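Local coordinates for protein DNA polymerase sliding clamp 2 (Sulfolobus tokodaii, PDB 3AIZ) that forms, with its partner subunits, a ring around DNA that slides along the duplex and tethers the replicative polymerase and other DNA-processing proteins, at residues Ser7-Phe12 with Lys77-Ala82; Asp33-Arg38 with Glu55-Tyr60. All blocks are in the same frame, centred on the assembly; numbering follows the deposited sequence.

Contact 1 (Ser7-Phe12 with Lys77-Ala82); sequences SSAKDF and KILGKA
A9 and L79 bring the two backbones nearest each other, their CA atoms 5.8 Å apart, where the first turn of helix 9-16 meets the C-terminal part of helix 72-80. A9 begins its helix, and its methyl meets that of A82, CB to CB at 4.1 Å. Alanine suits both places, since its short side chain lets the two backbones come close.

L79 fills the rest of the junction with its forked end. Its CD1 leans on the F12 ring near CD2, at 3.5 Å, and its CD2 turns back to A9, 4.4 Å from CB. F12 reaches this leucine because its CG stands anti to the backbone N (chi1 -158°), and the two side chains pass at a slant. The same ring also meets F50, with planes at about 45°, while V89 and V102 of the underlying strands pack against both A9 and L79. Helices packed on the inner face of beta sheets, lining the central channel, are characteristic of the PCNA fold.

Polar groups gather at the N-terminal end of helix 9-16. S8 is its N-cap, OG accepting from D11 N at 3.1 Å (162°). D11 OD2 is hydrogen-bonded to S236 OG, and its OD1 makes a salt bridge with K10 NZ at 3.5 Å. The exposed K10, K77 and K81 are consistent with a basic surface toward DNA. Between the segments themselves the chemistry is wholly apolar, so the two segments are held by shape and burial rather than by directional bonds.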
ATOM      1  N   SER A   7      -1.635  15.423  31.616  1.00 35.98           N
ATOM      2  CA  SER A   7      -2.706  15.821  30.701  1.00 35.71           C
ATOM      3  C   SER A   7      -2.441  15.540  29.222  1.00 34.67           C
ATOM      4  O   SER A   7      -3.292  15.815  28.380  1.00 33.88           O
ATOM      5  CB  SER A   7      -3.042  17.304  30.884  1.00 32.58           C
ATOM      6  OG  SER A   7      -1.978  18.125  30.433  1.00 36.59           O
ATOM      7  N   SER A   8      -1.272  14.996  28.900  1.00 34.10           N
ATOM      8  CA  SER A   8      -0.938  14.745  27.500  1.00 36.74           C
ATOM      9  C   SER A   8      -0.107  13.484  27.277  1.00 37.35           C
ATOM     10  O   SER A   8       1.085  13.450  27.579  1.00 37.91           O
ATOM     11  CB  SER A   8      -0.221  15.952  26.892  1.00 36.48           C
ATOM     12  OG  SER A   8       0.155  15.690  25.552  1.00 39.08           O
ATOM     13  N   ALA A   9      -0.745  12.455  26.731  1.00 37.93           N
ATOM     14  CA  ALA A   9      -0.054  11.222  26.386  1.00 36.73           C
ATOM     15  C   ALA A   9       0.969  11.476  25.287  1.00 39.27           C
ATOM     16  O   ALA A   9       2.081  10.953  25.329  1.00 38.81           O
ATOM     17  CB  ALA A   9      -1.052  10.162  25.945  1.00 34.48           C
ATOM     18  N   LYS A  10       0.587  12.288  24.307  1.00 36.72           N
ATOM     19  CA  LYS A  10       1.457  12.587  23.177  1.00 41.59           C
ATOM     20  C   LYS A  10       2.754  13.247  23.631  1.00 41.65           C
ATOM     21  O   LYS A  10       3.845  12.799  23.278  1.00 41.78           O
ATOM     22  CB  LYS A  10       0.739  13.479  22.161  1.00 45.91           C
ATOM     23  CG  LYS A  10       1.434  13.557  20.809  1.00 57.84           C
ATOM     24  CD  LYS A  10       0.759  14.562  19.885  1.00 68.62           C
ATOM     25  CE  LYS A  10       1.020  15.993  20.333  1.00 67.82           C
ATOM     26  NZ  LYS A  10       2.469  16.337  20.266  1.00 58.88           N
ATOM     27  N   ASP A  11       2.631  14.313  24.417  1.00 41.80           N
ATOM     28  CA  ASP A  11       3.797  15.035  24.918  1.00 39.80           C
ATOM     29  C   ASP A  11       4.702  14.138  25.758  1.00 40.67           C
ATOM     30  O   ASP A  11       5.926  14.189  25.636  1.00 41.09           O
ATOM     31  CB  ASP A  11       3.367  16.267  25.716  1.00 36.84           C
ATOM     32  CG  ASP A  11       2.781  17.355  24.834  1.00 41.60           C
ATOM     33  OD1 ASP A  11       3.038  17.329  23.612  1.00 45.50           O
ATOM     34  OD2 ASP A  11       2.071  18.237  25.360  1.00 40.03           O
ATOM     35  N   PHE A  12       4.090  13.315  26.604  1.00 39.52           N
ATOM     36  CA  PHE A  12       4.825  12.349  27.412  1.00 37.15           C
ATOM     37  C   PHE A  12       5.682  11.453  26.518  1.00 40.61           C
ATOM     38  O   PHE A  12       6.843  11.180  26.822  1.00 40.72           O
ATOM     39  CB  PHE A  12       3.849  11.494  28.223  1.00 38.89           C
ATOM     40  CG  PHE A  12       4.455  10.861  29.445  1.00 37.00           C
ATOM     41  CD1 PHE A  12       3.849  10.998  30.682  1.00 36.65           C
ATOM     42  CD2 PHE A  12       5.628  10.130  29.358  1.00 37.45           C
ATOM     43  CE1 PHE A  12       4.399  10.416  31.810  1.00 36.32           C
ATOM     44  CE2 PHE A  12       6.184   9.548  30.481  1.00 39.00           C
ATOM     45  CZ  PHE A  12       5.569   9.691  31.709  1.00 35.52           C
ATOM     46  N   LYS A  77       5.260   1.893  24.132  1.00 50.63           N
ATOM     47  CA  LYS A  77       4.213   1.157  23.434  1.00 54.70           C
ATOM     48  C   LYS A  77       2.822   1.646  23.831  1.00 52.31           C
ATOM     49  O   LYS A  77       1.971   1.886  22.974  1.00 50.18           O
ATOM     50  CB  LYS A  77       4.336  -0.345  23.705  1.00 59.75           C
ATOM     51  CG  LYS A  77       5.624  -0.968  23.189  1.00 71.21           C
ATOM     52  CD  LYS A  77       5.672  -2.464  23.473  1.00 78.68           C
ATOM     53  CE  LYS A  77       6.967  -3.084  22.966  1.00 85.51           C
ATOM     54  NZ  LYS A  77       7.022  -4.552  23.211  1.00 85.43           N
ATOM     55  N   ILE A  78       2.604   1.796  25.134  1.00 51.16           N
ATOM     56  CA  ILE A  78       1.306   2.213  25.656  1.00 48.91           C
ATOM     57  C   ILE A  78       0.954   3.650  25.273  1.00 46.45           C
ATOM     58  O   ILE A  78      -0.203   3.959  24.993  1.00 46.53           O
ATOM     59  CB  ILE A  78       1.238   2.054  27.191  1.00 46.29           C
ATOM     60  CG1 ILE A  78      -0.105   2.554  27.726  1.00 43.75           C
ATOM     61  CG2 ILE A  78       2.388   2.789  27.856  1.00 47.23           C
ATOM     62  CD1 ILE A  78      -1.298   1.790  27.196  1.00 43.00           C
ATOM     63  N   LEU A  79       1.955   4.524  25.257  1.00 47.27           N
ATOM     64  CA  LEU A  79       1.735   5.927  24.922  1.00 47.47           C
ATOM     65  C   LEU A  79       1.436   6.121  23.437  1.00 51.06           C
ATOM     66  O   LEU A  79       0.796   7.099  23.047  1.00 49.77           O
ATOM     67  CB  LEU A  79       2.935   6.777  25.341  1.00 44.90           C
ATOM     68  CG  LEU A  79       3.185   6.864  26.847  1.00 42.81           C
ATOM     69  CD1 LEU A  79       4.417   7.703  27.142  1.00 39.69           C
ATOM     70  CD2 LEU A  79       1.967   7.425  27.561  1.00 35.99           C
ATOM     71  N   GLY A  80       1.900   5.187  22.613  1.00 53.83           N
ATOM     72  CA  GLY A  80       1.636   5.229  21.186  1.00 52.45           C
ATOM     73  C   GLY A  80       0.205   4.843  20.866  1.00 56.83           C
ATOM     74  O   GLY A  80      -0.315   5.173  19.801  1.00 56.76           O
ATOM     75  N   LYS A  81      -0.435   4.143  21.800  1.00 60.88           N
ATOM     76  CA  LYS A  81      -1.824   3.723  21.637  1.00 62.22           C
ATOM     77  C   LYS A  81      -2.790   4.890  21.822  1.00 65.62           C
ATOM     78  O   LYS A  81      -4.006   4.698  21.865  1.00 65.93           O
ATOM     79  CB  LYS A  81      -2.167   2.607  22.628  1.00 56.15           C
ATOM     80  CG  LYS A  81      -1.347   1.341  22.449  1.00 57.78           C
ATOM     81  CD  LYS A  81      -1.782   0.261  23.427  1.00 55.41           C
ATOM     82  CE  LYS A  81      -0.921  -0.984  23.289  1.00 61.61           C
ATOM     83  NZ  LYS A  81      -0.975  -1.546  21.911  1.00 63.62           N
ATOM     84  N   ALA A  82      -2.243   6.096  21.934  1.00 65.53           N
ATOM     85  CA  ALA A  82      -3.059   7.291  22.107  1.00 62.57           C
ATOM     86  C   ALA A  82      -3.919   7.543  20.874  1.00 63.96           C
ATOM     87  O   ALA A  82      -3.429   8.026  19.853  1.00 61.19           O
ATOM     88  CB  ALA A  82      -2.178   8.495  22.398  1.00 61.62           C
TER

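Contact 2 (Asp33-Arg38 with Glu55-Tyr60); sequences DSIFSR and EYLEDY
The I35 side chain lies obliquely against the forked end of L57. CG1 approaches L57 CD1 at 3.5 Å, and CD1 of the isoleucine sits beside both leucine methyls, 3.7 Å from CD1 and 3.8 Å from CD2. With CG1 anti to the carbonyl carbon (chi1 -58°) and CD1 extended beyond it, the ethyl branch reaches the loop although the CB itself does not aim there.

Y60 supplies the other wall. Its ring carries L57 CD1 over one face, 3.7 Å above the plane and displaced toward the rim, while its OH comes to 4.0 Å from I35 CG1. That hydroxyl is hydrogen-bonded to the backbone O of T31, so its polar end is satisfied where the ring packs against the core.

In the PCNA fold this is the inside of the N-terminal domain: strand 34-40 pairs with strand 46-53, the chain then loops through E55-D59, and Y60 returns to cover the same core. F30 and A4 touch both I35 and Y60, and I52 lies against L57. Branched aliphatic side chains suit this interior, where they fill space beside the tyrosine ring. The chain turns a corner at D59, whose backbone takes left-handed helical angles (phi/psi 46°/46°), just before Y60; its neighbour E58 is tied by backbone hydrogen bonding to T5 of strand 3-6.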
ATOM      1  N   ASP A  33       7.902  17.533  44.462  1.00 51.88           N
ATOM      2  CA  ASP A  33       7.952  18.676  43.558  1.00 55.78           C
ATOM      3  C   ASP A  33       7.881  18.306  42.076  1.00 52.15           C
ATOM      4  O   ASP A  33       7.585  19.157  41.238  1.00 46.68           O
ATOM      5  CB  ASP A  33       9.200  19.519  43.831  1.00 55.18           C
ATOM      6  CG  ASP A  33       9.155  20.200  45.185  1.00 69.91           C
ATOM      7  OD1 ASP A  33       8.095  20.141  45.847  1.00 67.23           O
ATOM      8  OD2 ASP A  33      10.177  20.798  45.586  1.00 78.68           O
ATOM      9  N   SER A  34       8.152  17.045  41.752  1.00 47.23           N
ATOM     10  CA  SER A  34       8.114  16.616  40.358  1.00 44.41           C
ATOM     11  C   SER A  34       8.387  15.131  40.174  1.00 43.59           C
ATOM     12  O   SER A  34       9.049  14.497  40.995  1.00 41.60           O
ATOM     13  CB  SER A  34       9.132  17.406  39.533  1.00 44.43           C
ATOM     14  OG  SER A  34      10.455  16.995  39.836  1.00 41.00           O
ATOM     15  N   ILE A  35       7.867  14.585  39.081  1.00 41.46           N
ATOM     16  CA  ILE A  35       8.279  13.276  38.607  1.00 38.89           C
ATOM     17  C   ILE A  35       9.419  13.522  37.637  1.00 39.08           C
ATOM     18  O   ILE A  35       9.330  14.407  36.788  1.00 39.05           O
ATOM     19  CB  ILE A  35       7.144  12.559  37.863  1.00 39.25           C
ATOM     20  CG1 ILE A  35       5.921  12.405  38.768  1.00 38.48           C
ATOM     21  CG2 ILE A  35       7.610  11.202  37.356  1.00 37.97           C
ATOM     22  CD1 ILE A  35       4.738  11.764  38.079  1.00 37.54           C
ATOM     23  N   PHE A  36      10.499  12.760  37.761  1.00 38.67           N
ATOM     24  CA  PHE A  36      11.642  12.980  36.889  1.00 38.94           C
ATOM     25  C   PHE A  36      12.530  11.754  36.738  1.00 42.88           C
ATOM     26  O   PHE A  36      12.540  10.867  37.588  1.00 43.58           O
ATOM     27  CB  PHE A  36      12.478  14.159  37.389  1.00 41.20           C
ATOM     28  CG  PHE A  36      13.265  13.860  38.632  1.00 43.31           C
ATOM     29  CD1 PHE A  36      12.759  14.177  39.882  1.00 39.87           C
ATOM     30  CD2 PHE A  36      14.513  13.264  38.551  1.00 41.38           C
ATOM     31  CE1 PHE A  36      13.483  13.904  41.025  1.00 42.89           C
ATOM     32  CE2 PHE A  36      15.240  12.990  39.691  1.00 44.84           C
ATOM     33  CZ  PHE A  36      14.724  13.310  40.929  1.00 44.19           C
ATOM     34  N   SER A  37      13.278  11.726  35.642  1.00 43.59           N
ATOM     35  CA  SER A  37      14.257  10.682  35.392  1.00 43.44           C
ATOM     36  C   SER A  37      15.505  11.324  34.805  1.00 42.05           C
ATOM     37  O   SER A  37      15.413  12.154  33.903  1.00 41.73           O
ATOM     38  CB  SER A  37      13.693   9.643  34.424  1.00 41.25           C
ATOM     39  OG  SER A  37      14.625   8.601  34.200  1.00 53.28           O
ATOM     40  N   ARG A  38      16.670  10.954  35.325  1.00 43.50           N
ATOM     41  CA  ARG A  38      17.917  11.529  34.839  1.00 42.77           C
ATOM     42  C   ARG A  38      19.030  10.492  34.776  1.00 43.95           C
ATOM     43  O   ARG A  38      19.281   9.769  35.740  1.00 53.90           O
ATOM     44  CB  ARG A  38      18.342  12.721  35.704  1.00 44.74           C
ATOM     45  CG  ARG A  38      18.906  12.355  37.072  1.00 51.91           C
ATOM     46  CD  ARG A  38      20.426  12.452  37.088  1.00 56.31           C
ATOM     47  NE  ARG A  38      20.983  12.177  38.410  1.00 65.30           N
ATOM     48  CZ  ARG A  38      22.269  12.303  38.722  1.00 65.12           C
ATOM     49  NH1 ARG A  38      23.139  12.703  37.804  1.00 58.84           N
ATOM     50  NH2 ARG A  38      22.688  12.032  39.951  1.00 62.65           N
ATOM     51  N   GLU A  55       3.306  21.046  39.263  1.00 42.73           N
ATOM     52  CA  GLU A  55       2.282  21.978  38.810  1.00 42.93           C
ATOM     53  C   GLU A  55       1.488  21.381  37.656  1.00 42.78           C
ATOM     54  O   GLU A  55       0.315  21.701  37.461  1.00 45.21           O
ATOM     55  CB  GLU A  55       2.913  23.300  38.372  1.00 44.90           C
ATOM     56  CG  GLU A  55       1.907  24.331  37.883  1.00 51.93           C
ATOM     57  CD  GLU A  55       2.559  25.483  37.141  1.00 61.10           C
ATOM     58  OE1 GLU A  55       3.775  25.404  36.866  1.00 57.41           O
ATOM     59  OE2 GLU A  55       1.850  26.464  36.828  1.00 66.11           O
ATOM     60  N   TYR A  56       2.133  20.505  36.895  1.00 43.00           N
ATOM     61  CA  TYR A  56       1.508  19.908  35.723  1.00 42.24           C
ATOM     62  C   TYR A  56       1.070  18.471  35.989  1.00 39.29           C
ATOM     63  O   TYR A  56       0.776  17.717  35.060  1.00 37.29           O
ATOM     64  CB  TYR A  56       2.455  19.974  34.528  1.00 38.16           C
ATOM     65  CG  TYR A  56       2.984  21.366  34.268  1.00 43.91           C
ATOM     66  CD1 TYR A  56       2.147  22.371  33.803  1.00 44.03           C
ATOM     67  CD2 TYR A  56       4.320  21.674  34.487  1.00 44.64           C
ATOM     68  CE1 TYR A  56       2.626  23.645  33.565  1.00 46.95           C
ATOM     69  CE2 TYR A  56       4.809  22.944  34.248  1.00 43.17           C
ATOM     70  CZ  TYR A  56       3.957  23.926  33.787  1.00 47.39           C
ATOM     71  OH  TYR A  56       4.438  25.193  33.550  1.00 51.65           O
ATOM     72  N   LEU A  57       1.029  18.104  37.266  1.00 39.67           N
ATOM     73  CA  LEU A  57       0.520  16.803  37.679  1.00 37.57           C
ATOM     74  C   LEU A  57      -0.777  16.987  38.454  1.00 36.65           C
ATOM     75  O   LEU A  57      -0.791  17.622  39.506  1.00 43.28           O
ATOM     76  CB  LEU A  57       1.543  16.081  38.555  1.00 34.20           C
ATOM     77  CG  LEU A  57       2.897  15.749  37.927  1.00 37.21           C
ATOM     78  CD1 LEU A  57       3.861  15.240  38.985  1.00 36.31           C
ATOM     79  CD2 LEU A  57       2.736  14.733  36.803  1.00 34.43           C
ATOM     80  N   GLU A  58      -1.867  16.436  37.930  1.00 34.44           N
ATOM     81  CA  GLU A  58      -3.154  16.512  38.612  1.00 36.97           C
ATOM     82  C   GLU A  58      -3.428  15.244  39.412  1.00 36.26           C
ATOM     83  O   GLU A  58      -2.844  14.195  39.142  1.00 32.84           O
ATOM     84  CB  GLU A  58      -4.288  16.757  37.612  1.00 39.84           C
ATOM     85  CG  GLU A  58      -4.277  18.139  36.974  1.00 42.55           C
ATOM     86  CD  GLU A  58      -3.214  18.285  35.903  1.00 43.51           C
ATOM     87  OE1 GLU A  58      -2.992  17.316  35.146  1.00 40.29           O
ATOM     88  OE2 GLU A  58      -2.607  19.373  35.812  1.00 47.42           O
ATOM     89  N   ASP A  59      -4.315  15.353  40.398  1.00 41.39           N
ATOM     90  CA  ASP A  59      -4.704  14.217  41.229  1.00 37.29           C
ATOM     91  C   ASP A  59      -3.469  13.446  41.682  1.00 35.76           C
ATOM     92  O   ASP A  59      -3.432  12.217  41.621  1.00 37.40           O
ATOM     93  CB  ASP A  59      -5.655  13.298  40.459  1.00 40.86           C
ATOM     94  CG  ASP A  59      -6.486  12.417  41.372  1.00 48.75           C
ATOM     95  OD1 ASP A  59      -6.334  12.526  42.608  1.00 51.38           O
ATOM     96  OD2 ASP A  59      -7.293  11.617  40.851  1.00 48.47           O
ATOM     97  N   TYR A  60      -2.462  14.183  42.136  1.00 37.07           N
ATOM     98  CA  TYR A  60      -1.167  13.605  42.473  1.00 38.28           C
ATOM     99  C   TYR A  60      -1.086  13.200  43.941  1.00 43.50           C
ATOM    100  O   TYR A  60      -0.905  14.042  44.819  1.00 49.83           O
ATOM    101  CB  TYR A  60      -0.053  14.598  42.132  1.00 38.00           C
ATOM    102  CG  TYR A  60       1.346  14.056  42.296  1.00 36.73           C
ATOM    103  CD1 TYR A  60       1.596  12.692  42.242  1.00 41.06           C
ATOM    104  CD2 TYR A  60       2.423  14.910  42.488  1.00 37.56           C
ATOM    105  CE1 TYR A  60       2.876  12.196  42.385  1.00 39.96           C
ATOM    106  CE2 TYR A  60       3.705  14.422  42.631  1.00 37.24           C
ATOM    107  CZ  TYR A  60       3.926  13.065  42.580  1.00 37.94           C
ATOM    108  OH  TYR A  60       5.202  12.574  42.723  1.00 45.85           O
TER

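Overall arrangement
Both contacts belong to the N-terminal domain, their centres 16 Å apart, and the segments of contact 2 fall in sequence between those of contact 1. Strand 3-6 joins them: A4 packs on I35 and Y60, T5 pairs with E58, and the chain then runs through S7 into helix 9-16. The two sites come closest where S7 N lies 4.2 Å from E58 OE1, a packing approach. Strand 46-53 is a second bridge, since F50 meets F12 of contact 1 and I52 touches L57 of contact 2. Contact 1 is on the helical layer, which in this family faces the DNA, whereas contact 2 ties a loop to the sheet layer.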